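Local coordinates for putative NADH Oxidase (Clostridium acetobutylicum, PDB 3E10), which binds flavin mononucleotide and, as a member of the nitroreductase family, probably acts as a flavin-dependent oxidoreductase, at residues S10-K15 against G110-G115. Sequence-based numbering, arbitrary orientation. Where two conformers were deposited one is given.
Sequences SIRNYK and GAVWLG. With FMN (flavin mononucleotide), chain L.
Val112 fills the angle between the 10-15 loop and the flavin. Its CG1 meets Tyr14 OH (3.5 Å) and Ile11 O, while CG2, anti to the backbone N, reaches Ser10 OG and FMN N1; a compact branched side chain suits a place where its two methyls meet different partners. The backbones join through a hydrogen bond from Ile11 N to Ala111 O (3.0 Å). Ile11 lays CD1 on Gly110 CA (3.8 Å); a CB on Gly110 would point into Ile11 CG2, so the missing side chain suits the place.

Arg12, extended from CG to NE, crosses Val112 at about a right angle and turns its guanidinium edge to the flavin: NE donates to FMN O2 (2.7 Å) and NH2 to FMN N1 (3.1 Å), a cation that would probably draw electron density toward that end of the ring. Ser10, small and polar, gives OG to FMN O2P (2.7 Å) and its backbone N to FMN O3P; a water links OG to Trp113 N. The Trp113 ring lies with one face against FMN C8M.

Farther out, Tyr14 OH is hydrogen-bonded to Ser143 OG of strand 136-145. Within this chain, strand 110-115 is an outermost strand of the antiparallel sheet, next to 136-145, and helix 89-106 packs on Ala111 and Trp113.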
ATOM      1  N   SER B  10       7.719   6.589   9.981  1.00  5.67           N
ATOM      2  CA  SER B  10       6.641   6.730  10.946  1.00  6.35           C
ATOM      3  C   SER B  10       7.025   7.785  11.986  1.00  6.23           C
ATOM      4  O   SER B  10       7.968   7.603  12.760  1.00  8.94           O
ATOM      5  CB  SER B  10       6.368   5.386  11.636  1.00  6.02           C
ATOM      6  OG  SER B  10       5.726   4.485  10.757  1.00  6.11           O
ATOM      7  N   ILE B  11       6.286   8.886  11.984  1.00  5.25           N
ATOM      8  CA  ILE B  11       6.498  10.001  12.882  1.00  6.26           C
ATOM      9  C   ILE B  11       5.316  10.074  13.825  1.00  6.66           C
ATOM     10  O   ILE B  11       4.166  10.113  13.378  1.00  7.55           O
ATOM     11  CB  ILE B  11       6.739  11.319  12.084  1.00  7.54           C
ATOM     12  CG1 ILE B  11       8.116  11.208  11.350  1.00 11.02           C
ATOM     13  CG2 ILE B  11       6.665  12.544  13.041  1.00  7.60           C
ATOM     14  CD1 ILE B  11       8.509  12.404  10.497  1.00 12.79           C
ATOM     15  N   ARG B  12       5.619  10.024  15.132  1.00  7.35           N
ATOM     16  CA  ARG B  12       4.641   9.770  16.190  1.00  8.30           C
ATOM     17  C   ARG B  12       4.470  10.890  17.193  1.00  6.66           C
ATOM     18  O   ARG B  12       3.724  10.741  18.154  1.00 10.05           O
ATOM     19  CB  ARG B  12       5.007   8.483  16.916  1.00  7.15           C
ATOM     20  CG  ARG B  12       4.984   7.260  15.993  1.00  7.85           C
ATOM     21  CD  ARG B  12       5.297   5.983  16.772  1.00  8.10           C
ATOM     22  NE  ARG B  12       5.106   4.783  15.978  1.00  7.09           N
ATOM     23  CZ  ARG B  12       6.052   4.165  15.278  1.00  7.96           C
ATOM     24  NH1 ARG B  12       7.310   4.595  15.269  1.00 11.68           N
ATOM     25  NH2 ARG B  12       5.742   3.077  14.580  1.00  8.39           N
ATOM     26  N   ASN B  13       5.082  12.045  16.896  1.00  8.17           N
ATOM     27  CA  ASN B  13       5.062  13.179  17.802  0.50  8.98           C
ATOM     28  C   ASN B  13       5.090  14.426  16.926  1.00  9.25           C
ATOM     29  O   ASN B  13       5.879  14.487  16.003  1.00  9.70           O
ATOM     30  CB  ASN B  13       6.287  13.072  18.708  0.50  9.84           C
ATOM     31  CG  ASN B  13       6.285  14.069  19.832  0.50 14.05           C
ATOM     32  OD1 ASN B  13       5.233  14.484  20.317  0.50 14.34           O
ATOM     33  ND2 ASN B  13       7.481  14.448  20.272  0.50 17.13           N
ATOM     34  N   TYR B  14       4.230  15.396  17.230  1.00  9.07           N
ATOM     35  CA  TYR B  14       3.992  16.533  16.357  1.00  9.16           C
ATOM     36  C   TYR B  14       3.996  17.849  17.096  1.00 10.55           C
ATOM     37  O   TYR B  14       3.675  17.943  18.301  1.00 10.79           O
ATOM     38  CB  TYR B  14       2.628  16.414  15.636  1.00  8.82           C
ATOM     39  CG  TYR B  14       2.396  15.018  15.115  1.00  8.40           C
ATOM     40  CD1 TYR B  14       3.003  14.599  13.946  1.00  8.64           C
ATOM     41  CD2 TYR B  14       1.608  14.119  15.811  1.00  9.56           C
ATOM     42  CE1 TYR B  14       2.853  13.294  13.485  1.00  8.31           C
ATOM     43  CE2 TYR B  14       1.459  12.831  15.381  1.00  9.41           C
ATOM     44  CZ  TYR B  14       2.057  12.413  14.219  1.00  9.10           C
ATOM     45  OH  TYR B  14       1.837  11.098  13.825  1.00 11.43           O
ATOM     46  N   LYS B  15       4.336  18.869  16.333  1.00  9.44           N
ATOM     47  CA  LYS B  15       4.144  20.267  16.719  0.50  9.25           C
ATOM     48  C   LYS B  15       2.659  20.600  16.836  1.00 10.10           C
ATOM     49  O   LYS B  15       1.810  19.871  16.341  1.00 11.60           O
ATOM     50  CB  LYS B  15       4.793  21.184  15.674  0.50  9.09           C
ATOM     51  CG  LYS B  15       6.287  20.934  15.509  0.50 10.00           C
ATOM     52  CD  LYS B  15       6.964  21.914  14.604  0.50  8.95           C
ATOM     53  CE  LYS B  15       8.491  21.861  14.803  0.50 11.75           C
ATOM     54  NZ  LYS B  15       9.244  22.481  13.680  0.50 13.98           N
ATOM     55  N   GLY B 110       4.880  14.849   8.944  1.00  7.30           N
ATOM     56  CA  GLY B 110       5.065  13.522   9.499  1.00  7.20           C
ATOM     57  C   GLY B 110       3.729  12.829   9.657  1.00  7.32           C
ATOM     58  O   GLY B 110       2.676  13.472   9.861  1.00  7.50           O
ATOM     59  N   ALA B 111       3.747  11.515   9.527  1.00  6.67           N
ATOM     60  CA  ALA B 111       2.549  10.727   9.723  1.00  5.63           C
ATOM     61  C   ALA B 111       2.924   9.339  10.197  1.00  5.64           C
ATOM     62  O   ALA B 111       4.040   8.892  10.025  1.00  6.23           O
ATOM     63  CB  ALA B 111       1.747  10.677   8.423  1.00  6.43           C
ATOM     64  N   VAL B 112       1.952   8.653  10.783  1.00  5.75           N
ATOM     65  CA  VAL B 112       2.096   7.235  11.076  1.00  5.38           C
ATOM     66  C   VAL B 112       0.753   6.531  10.838  1.00  5.14           C
ATOM     67  O   VAL B 112      -0.322   7.043  11.162  1.00  6.56           O
ATOM     68  CB  VAL B 112       2.632   6.978  12.527  1.00  5.55           C
ATOM     69  CG1 VAL B 112       1.686   7.579  13.591  1.00  7.31           C
ATOM     70  CG2 VAL B 112       2.828   5.470  12.767  1.00  6.49           C
ATOM     71  N   TRP B 113       0.859   5.324  10.287  1.00  5.74           N
ATOM     72  CA  TRP B 113      -0.257   4.393  10.110  1.00  4.66           C
ATOM     73  C   TRP B 113      -0.530   3.730  11.440  1.00  6.49           C
ATOM     74  O   TRP B 113       0.362   3.109  12.023  1.00  7.84           O
ATOM     75  CB  TRP B 113       0.168   3.382   9.047  1.00  6.65           C
ATOM     76  CG  TRP B 113      -0.748   2.328   8.601  1.00  6.02           C
ATOM     77  CD1 TRP B 113      -1.787   1.732   9.274  1.00  6.77           C
ATOM     78  CD2 TRP B 113      -0.655   1.658   7.343  1.00  4.40           C
ATOM     79  NE1 TRP B 113      -2.357   0.754   8.483  1.00  7.76           N
ATOM     80  CE2 TRP B 113      -1.647   0.660   7.314  1.00  6.18           C
ATOM     81  CE3 TRP B 113       0.187   1.809   6.237  1.00  5.92           C
ATOM     82  CZ2 TRP B 113      -1.840  -0.163   6.201  1.00  6.23           C
ATOM     83  CZ3 TRP B 113       0.036   0.973   5.164  1.00  7.20           C
ATOM     84  CH2 TRP B 113      -0.962  -0.014   5.161  1.00  6.73           C
ATOM     85  N   LEU B 114      -1.767   3.883  11.908  1.00  5.96           N
ATOM     86  CA  LEU B 114      -2.232   3.260  13.147  1.00  6.14           C
ATOM     87  C   LEU B 114      -3.197   2.137  12.767  1.00  6.25           C
ATOM     88  O   LEU B 114      -4.340   2.387  12.384  1.00  6.69           O
ATOM     89  CB  LEU B 114      -2.868   4.312  14.051  1.00  6.67           C
ATOM     90  CG  LEU B 114      -1.983   5.537  14.381  1.00  7.06           C
ATOM     91  CD1 LEU B 114      -2.803   6.557  15.199  1.00  8.28           C
ATOM     92  CD2 LEU B 114      -0.684   5.174  15.065  1.00  8.24           C
ATOM     93  N   GLY B 115      -2.717   0.899  12.846  1.00  6.69           N
ATOM     94  CA  GLY B 115      -3.482  -0.241  12.365  1.00  6.45           C
ATOM     95  C   GLY B 115      -4.789  -0.424  13.129  1.00  6.90           C
ATOM     96  O   GLY B 115      -4.871  -0.153  14.342  1.00  6.66           O
TER
HETATM   97  N1  FMN L 501       2.802   2.246  14.301  1.00  6.31           N
HETATM   98  C2  FMN L 501       2.265   2.592  15.507  1.00  6.35           C
HETATM   99  O2  FMN L 501       2.873   3.371  16.254  1.00  8.96           O
HETATM  100  N3  FMN L 501       1.041   2.092  15.864  1.00  6.09           N
HETATM  101  C4  FMN L 501       0.353   1.168  15.107  1.00  6.03           C
HETATM  102  O4  FMN L 501      -0.767   0.741  15.475  1.00  8.02           O
HETATM  103  C4A FMN L 501       0.894   0.827  13.867  1.00  6.43           C
HETATM  104  N5  FMN L 501       0.209  -0.031  13.050  1.00  6.77           N
HETATM  105  C5A FMN L 501       0.733  -0.315  11.790  1.00  6.42           C
HETATM  106  C6  FMN L 501       0.022  -1.182  10.965  1.00  6.01           C
HETATM  107  C7  FMN L 501       0.496  -1.512   9.690  1.00  5.88           C
HETATM  108  C7M FMN L 501      -0.308  -2.373   8.788  1.00  7.83           C
HETATM  109  C8  FMN L 501       1.692  -0.927   9.247  1.00  5.11           C
HETATM  110  C8M FMN L 501       2.122  -1.075   7.785  1.00  6.38           C
HETATM  111  C9  FMN L 501       2.393  -0.058  10.092  1.00  5.67           C
HETATM  112  C9A FMN L 501       1.943   0.243  11.365  1.00  5.08           C
HETATM  113  N10 FMN L 501       2.645   1.086  12.232  1.00  5.98           N
HETATM  114  C10 FMN L 501       2.107   1.411  13.469  1.00  5.23           C
HETATM  115  C1' FMN L 501       3.901   1.705  11.780  1.00  5.58           C
HETATM  116  C2' FMN L 501       5.049   0.687  11.868  1.00  5.86           C
HETATM  117  O2' FMN L 501       5.444   0.427  13.214  1.00  6.35           O
HETATM  118  C3' FMN L 501       6.259   1.222  11.095  1.00  6.12           C
HETATM  119  O3' FMN L 501       5.911   1.274   9.722  1.00  5.87           O
HETATM  120  C4' FMN L 501       7.546   0.396  11.284  1.00  5.99           C
HETATM  121  O4' FMN L 501       8.028   0.501  12.621  1.00  8.06           O
HETATM  122  C5' FMN L 501       8.677   0.787  10.336  1.00  6.11           C
HETATM  123  O5' FMN L 501       9.075   2.152  10.521  1.00  5.88           O
HETATM  124  P   FMN L 501       8.911   3.201   9.327  1.00  6.78           P
HETATM  125  O1P FMN L 501       9.584   2.630   8.104  1.00  6.94           O
HETATM  126  O2P FMN L 501       7.455   3.398   9.059  1.00  6.37           O
HETATM  127  O3P FMN L 501       9.613   4.440   9.833  1.00  6.87           O
HETATM  128  O   HOH W   1       3.564   4.877   9.132  1.00  7.63           O